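Long-range contacts in gamma-D-glutamyl-L-lysine dipeptidyl-peptidase (Bacillus cereus ATCC 10987, PDB 3H41), which probably hydrolyses gamma-D-glutamyl-L-lysine bonds in murein peptides as an NlpC/P60 cysteine peptidase, releasing L-Ala-gamma-D-Glu during cell wall degradation: residues A[8-13]-A[105-110]; A[109-114]-A[161-166]. All blocks are in the same frame, centred on the assembly; numbering follows the deposited sequence.

Contact 1: residues A[8-13]-A[105-110]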
loop_
_atom_site.group_PDB
_atom_site.type_symbol
_atom_site.label_atom_id
_atom_site.label_comp_id
_atom_site.label_asym_id
_atom_site.label_seq_id
_atom_site.Cartn_x
_atom_site.Cartn_y
_atom_site.Cartn_z
ATOM N N LYS A 8 15.084 15.012 -2.598
ATOM C CA LYS A 8 14.807 13.650 -2.215
ATOM C C LYS A 8 14.425 13.596 -0.736
ATOM O O LYS A 8 15.011 14.280 0.105
ATOM C CB LYS A 8 16.039 12.798 -2.546
ATOM C CG LYS A 8 15.928 11.316 -2.314
ATOM C CD LYS A 8 17.292 10.588 -2.472
ATOM C CE LYS A 8 17.931 10.761 -3.865
ATOM N NZ LYS A 8 18.012 9.502 -4.660
ATOM N N ALA A 9 13.377 12.851 -0.407
ATOM C CA ALA A 9 13.057 12.670 0.986
ATOM C C ALA A 9 12.469 11.282 1.165
ATOM O O ALA A 9 12.170 10.592 0.188
ATOM C CB ALA A 9 12.119 13.763 1.492
ATOM N N PHE A 10 12.324 10.892 2.418
ATOM C CA PHE A 10 11.809 9.567 2.775
ATOM C C PHE A 10 10.656 9.659 3.767
ATOM O O PHE A 10 10.695 10.442 4.698
ATOM C CB PHE A 10 12.957 8.734 3.355
ATOM C CG PHE A 10 14.049 8.471 2.337
ATOM C CD1 PHE A 10 13.956 7.409 1.448
ATOM C CD2 PHE A 10 15.086 9.349 2.205
ATOM C CE1 PHE A 10 14.930 7.186 0.475
ATOM C CE2 PHE A 10 16.065 9.139 1.238
ATOM C CZ PHE A 10 15.982 8.064 0.375
ATOM N N ILE A 11 9.668 8.793 3.607
ATOM C CA ILE A 11 8.570 8.697 4.575
ATOM C C ILE A 11 9.075 8.289 5.958
ATOM O O ILE A 11 9.783 7.296 6.082
ATOM C CB ILE A 11 7.511 7.681 4.084
ATOM C CG1 ILE A 11 7.039 8.050 2.684
ATOM C CG2 ILE A 11 6.344 7.573 5.077
ATOM C CD1 ILE A 11 6.406 9.410 2.521
ATOM N N ASP A 12 8.673 9.049 6.982
ATOM C CA ASP A 12 9.200 8.917 8.338
ATOM C C ASP A 12 8.128 8.420 9.301
ATOM O O ASP A 12 8.340 8.430 10.500
ATOM C CB ASP A 12 9.828 10.244 8.816
ATOM C CG ASP A 12 10.690 10.078 10.088
ATOM O OD1 ASP A 12 11.454 9.109 10.161
ATOM O OD2 ASP A 12 10.582 10.901 11.033
ATOM N N VAL A 13 6.990 7.943 8.763
ATOM C CA VAL A 13 5.919 7.414 9.595
ATOM C C VAL A 13 5.555 6.055 9.040
ATOM O O VAL A 13 5.940 5.688 7.899
ATOM C CB VAL A 13 4.662 8.394 9.668
ATOM C CG1 VAL A 13 5.004 9.608 10.526
ATOM C CG2 VAL A 13 4.175 8.808 8.273
ATOM N N LEU A 105 8.176 13.571 6.757
ATOM C CA LEU A 105 9.297 13.254 5.852
ATOM C C LEU A 105 10.590 13.385 6.644
ATOM O O LEU A 105 10.656 14.110 7.640
ATOM C CB LEU A 105 9.349 14.223 4.672
ATOM C CG LEU A 105 8.250 14.124 3.637
ATOM C CD1 LEU A 105 8.472 15.201 2.572
ATOM C CD2 LEU A 105 8.179 12.716 3.007
ATOM N N THR A 106 11.624 12.666 6.207
ATOM C CA THR A 106 12.930 12.857 6.783
ATOM C C THR A 106 13.983 12.677 5.685
ATOM O O THR A 106 13.674 12.335 4.520
ATOM C CB THR A 106 13.171 11.885 7.961
ATOM O OG1 THR A 106 14.378 12.256 8.634
ATOM C CG2 THR A 106 13.249 10.457 7.500
ATOM N N TYR A 107 15.234 12.946 6.047
ATOM C CA TYR A 107 16.360 12.608 5.164
ATOM C C TYR A 107 17.540 12.246 6.047
ATOM O O TYR A 107 17.886 13.004 6.940
ATOM C CB TYR A 107 16.752 13.778 4.251
ATOM C CG TYR A 107 17.854 13.384 3.261
ATOM C CD1 TYR A 107 19.207 13.434 3.631
ATOM C CD2 TYR A 107 17.544 12.870 2.018
ATOM C CE1 TYR A 107 20.214 13.051 2.745
ATOM C CE2 TYR A 107 18.537 12.469 1.129
ATOM C CZ TYR A 107 19.864 12.558 1.502
ATOM O OH TYR A 107 20.850 12.153 0.625
ATOM N N ASN A 108 18.121 11.081 5.827
ATOM C CA ASN A 108 19.344 10.683 6.513
ATOM C C ASN A 108 20.290 10.113 5.459
ATOM O O ASN A 108 19.911 9.233 4.680
ATOM C CB ASN A 108 19.015 9.664 7.597
ATOM C CG ASN A 108 20.236 9.166 8.324
ATOM O OD1 ASN A 108 20.790 8.148 7.940
ATOM N ND2 ASN A 108 20.611 9.822 9.409
ATOM N N GLN A 109 21.505 10.667 5.375
ATOM C CA GLN A 109 22.437 10.260 4.321
ATOM C C GLN A 109 22.777 8.770 4.365
ATOM O O GLN A 109 22.871 8.111 3.314
ATOM C CB GLN A 109 23.739 11.067 4.395
ATOM C CG GLN A 109 24.628 10.863 3.158
ATOM C CD GLN A 109 23.922 11.255 1.867
ATOM O OE1 GLN A 109 23.346 12.335 1.785
ATOM N NE2 GLN A 109 23.925 10.361 0.868
ATOM N N GLU A 110 23.003 8.249 5.569
ATOM C CA GLU A 110 23.269 6.817 5.743
ATOM C C GLU A 110 22.127 5.963 5.196
ATOM O O GLU A 110 22.375 5.008 4.452
ATOM C CB GLU A 110 23.502 6.445 7.205
ATOM C CG GLU A 110 23.810 4.934 7.365
ATOM C CD GLU A 110 24.030 4.472 8.819
ATOM O OE1 GLU A 110 23.749 5.245 9.757
ATOM O OE2 GLU A 110 24.468 3.310 9.010
#
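Two first torsions carry the rings of F10 and Y107 to their meeting point: CG of F10 is set beside its own backbone N (chi1 -64°), and CG of Y107 stands trans to its N (chi1 -176°). CE2 of F10 comes 4.1 Å from CD2 of Y107, an atom at the F10 edge, while F10 approaches the Y107 ring obliquely. F10 and T106 form an antiparallel hydrogen-bonded pair, F10 N to T106 O at 2.9 Å and T106 N to F10 O at 2.8 Å, with side chains on one face. F10 O takes a second, weaker donor, the CA of L105 at 3.3 Å. L105 spans the residues either side of F10, its CD2 3.8 Å from CD1 of I11 and its CD1 4.1 Å from CB of A9. The D12 carboxylate crosses the T106 side chain at a slant, OD1 3.5 Å from CG2; OD2 accepts a hydrogen bond from ND2 of N35. Strand 105-106 is an edge strand of the antiparallel sheet, next to 8-11; strands 69-76, 79-84 and 96-101 of this sheet fall in an SH3-like domain. Both backbone bonds lie in the carbonyl planes with at least 154° at the hydrogen, so they fix the strand register, and the side chains add largely apolar contact.

Contact 2: residues A[109-114]-A[161-166]. With PO4 (phosphate ion), chain D.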
loop_
_atom_site.group_PDB
_atom_site.type_symbol
_atom_site.label_atom_id
_atom_site.label_comp_id
_atom_site.label_asym_id
_atom_site.label_seq_id
_atom_site.Cartn_x
_atom_site.Cartn_y
_atom_site.Cartn_z
ATOM N N GLN A 109 21.505 10.667 5.375
ATOM C CA GLN A 109 22.437 10.260 4.321
ATOM C C GLN A 109 22.777 8.770 4.365
ATOM O O GLN A 109 22.871 8.111 3.314
ATOM C CB GLN A 109 23.739 11.067 4.395
ATOM C CG GLN A 109 24.628 10.863 3.158
ATOM C CD GLN A 109 23.922 11.255 1.867
ATOM O OE1 GLN A 109 23.346 12.335 1.785
ATOM N NE2 GLN A 109 23.925 10.361 0.868
ATOM N N GLU A 110 23.003 8.249 5.569
ATOM C CA GLU A 110 23.269 6.817 5.743
ATOM C C GLU A 110 22.127 5.963 5.196
ATOM O O GLU A 110 22.375 5.008 4.452
ATOM C CB GLU A 110 23.502 6.445 7.205
ATOM C CG GLU A 110 23.810 4.934 7.365
ATOM C CD GLU A 110 24.030 4.472 8.819
ATOM O OE1 GLU A 110 23.749 5.245 9.757
ATOM O OE2 GLU A 110 24.468 3.310 9.010
ATOM N N PHE A 111 20.880 6.293 5.567
ATOM C CA PHE A 111 19.720 5.597 4.984
ATOM C C PHE A 111 19.670 5.765 3.466
ATOM O O PHE A 111 19.485 4.802 2.723
ATOM C CB PHE A 111 18.402 6.087 5.594
ATOM C CG PHE A 111 17.200 5.280 5.174
ATOM C CD1 PHE A 111 16.804 4.147 5.902
ATOM C CD2 PHE A 111 16.467 5.631 4.049
ATOM C CE1 PHE A 111 15.695 3.391 5.528
ATOM C CE2 PHE A 111 15.366 4.870 3.658
ATOM C CZ PHE A 111 14.964 3.750 4.417
ATOM N N ALA A 112 19.792 7.002 3.001
ATOM C CA ALA A 112 19.822 7.267 1.553
ATOM C C ALA A 112 20.906 6.410 0.834
ATOM O O ALA A 112 20.653 5.834 -0.222
ATOM C CB ALA A 112 20.054 8.752 1.298
ATOM N N ASP A 113 22.085 6.296 1.433
ATOM C CA ASP A 113 23.166 5.473 0.835
ATOM C C ASP A 113 22.869 3.968 0.850
ATOM O O ASP A 113 23.446 3.204 0.057
ATOM C CB ASP A 113 24.485 5.732 1.553
ATOM C CG ASP A 113 25.034 7.115 1.278
ATOM O OD1 ASP A 113 24.687 7.691 0.222
ATOM O OD2 ASP A 113 25.793 7.623 2.125
ATOM N N LYS A 114 22.008 3.529 1.768
ATOM C CA LYS A 114 21.749 2.105 1.930
ATOM C C LYS A 114 20.462 1.663 1.230
ATOM O O LYS A 114 20.060 0.528 1.360
ATOM C CB LYS A 114 21.705 1.760 3.417
ATOM C CG LYS A 114 23.089 1.781 4.113
ATOM C CD LYS A 114 22.938 1.505 5.624
ATOM C CE LYS A 114 24.229 0.994 6.262
ATOM N NZ LYS A 114 24.543 -0.431 5.900
ATOM N N LEU A 161 17.818 -0.491 9.593
ATOM C CA LEU A 161 18.001 0.951 9.694
ATOM C C LEU A 161 16.695 1.702 9.326
ATOM O O LEU A 161 16.097 1.431 8.295
ATOM C CB LEU A 161 19.111 1.398 8.731
ATOM C CG LEU A 161 19.540 2.865 8.861
ATOM C CD1 LEU A 161 20.245 3.135 10.200
ATOM C CD2 LEU A 161 20.412 3.282 7.684
ATOM N N LEU A 162 16.264 2.582 10.206
ATOM C CA LEU A 162 15.094 3.450 9.996
ATOM C C LEU A 162 15.453 4.697 9.154
ATOM O O LEU A 162 16.602 5.131 9.118
ATOM C CB LEU A 162 14.524 3.908 11.336
ATOM C CG LEU A 162 14.083 2.751 12.210
ATOM C CD1 LEU A 162 13.532 3.295 13.511
ATOM C CD2 LEU A 162 13.071 1.887 11.458
ATOM N N PRO A 163 14.458 5.287 8.481
ATOM C CA PRO A 163 14.746 6.438 7.611
ATOM C C PRO A 163 15.322 7.653 8.358
ATOM O O PRO A 163 15.951 8.511 7.742
ATOM C CB PRO A 163 13.375 6.776 6.980
ATOM C CG PRO A 163 12.419 5.809 7.454
ATOM C CD PRO A 163 13.096 4.763 8.290
ATOM N N ASN A 164 15.091 7.740 9.662
ATOM C CA ASN A 164 15.677 8.810 10.435
ATOM C C ASN A 164 17.107 8.511 10.903
ATOM O O ASN A 164 17.693 9.320 11.626
ATOM C CB ASN A 164 14.791 9.193 11.608
ATOM C CG ASN A 164 14.753 8.140 12.696
ATOM O OD1 ASN A 164 15.282 7.039 12.535
ATOM N ND2 ASN A 164 14.138 8.481 13.817
ATOM N N GLY A 165 17.665 7.383 10.484
ATOM C CA GLY A 165 19.020 6.968 10.932
ATOM C C GLY A 165 19.099 6.174 12.226
ATOM O O GLY A 165 20.193 5.713 12.593
ATOM N N GLN A 166 17.978 5.985 12.940
ATOM C CA GLN A 166 17.977 5.095 14.105
ATOM C C GLN A 166 17.999 3.640 13.662
ATOM O O GLN A 166 17.715 3.302 12.503
ATOM C CB GLN A 166 16.760 5.354 15.011
ATOM C CG GLN A 166 16.780 6.697 15.709
ATOM C CD GLN A 166 15.601 6.875 16.641
ATOM O OE1 GLN A 166 14.429 6.891 16.187
ATOM N NE2 GLN A 166 15.885 6.998 17.955
HETATM P P PO4 D . 14.410 8.341 20.766
HETATM O O1 PO4 D . 15.853 8.765 20.660
HETATM O O2 PO4 D . 13.996 8.396 22.250
HETATM O O3 PO4 D . 13.595 9.346 19.979
HETATM O O4 PO4 D . 14.222 6.958 20.228
HETATM O O HOH W 1 22.578 6.324 11.659
#
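The F111 ring lies against the backbone of P163 in a CH-pi contact between 109-114 and 161-166. CA of P163 sits over one ring face, offset toward the rim, 3.7 Å from the centroid and 18° off the ring normal. With CG trans to the backbone N (chi1 -172°), the ring extends from the helix towards the turn, and its CE1 reaches 4.0 Å from CD of P163. The carbonyl of L161 meets the same ring at its edge, near the plane, with O 3.4 Å from CE1.

Apolar packing centres on L161, whose CD2 fits beside the helix backbone and lies 4.0 Å from CB of F111. The same methyl touches the aliphatic parts of two charged residues: CG of E110, and CD of K114 at 3.7 Å, where the side chains cross at about a right angle. The amine of K114 itself is paired with E117.

Residues 162-165 form a type I beta turn joining strands 157-161 and 167-171 within the second SH3-like domain. N164 also forms an Asx turn: OD1 accepts from Q166 N at 2.9 Å, the donor lying above the carbonyl plane, while ND2 of N164 donates to OE1 of Q166.

Among the polar contacts, one water, at short distances, probably bridges OE1 of E110 and O of G165. NE2 of Q166 donates to O4 of a phosphate at 2.8 Å; this ion, probably from the crystallisation liquor, is likewise held by S134, K136 and K138.

Overall arrangement
The two contacts adjoin, their centres about 7 Å apart, and their ranges overlap at Q109 and E110, where helix 109-113 starts. Contact 1 is partly buried and joins two strands of a sheet, so main-chain hydrogen bonds carry it; contact 2 is buried and sets a short helix on a beta turn between two strands of the second sheet, with side-chain packing and a probable water bridge instead. P163 connects them: its O lies 3.3 Å from CG2 of T106, and its CG lies 3.3 Å from O of I11. F10 of the first sheet meets F111 of the helix edge-to-face. Only contact 1 comes near substrate-binding Y96, about 10 Å from I11 between side chains.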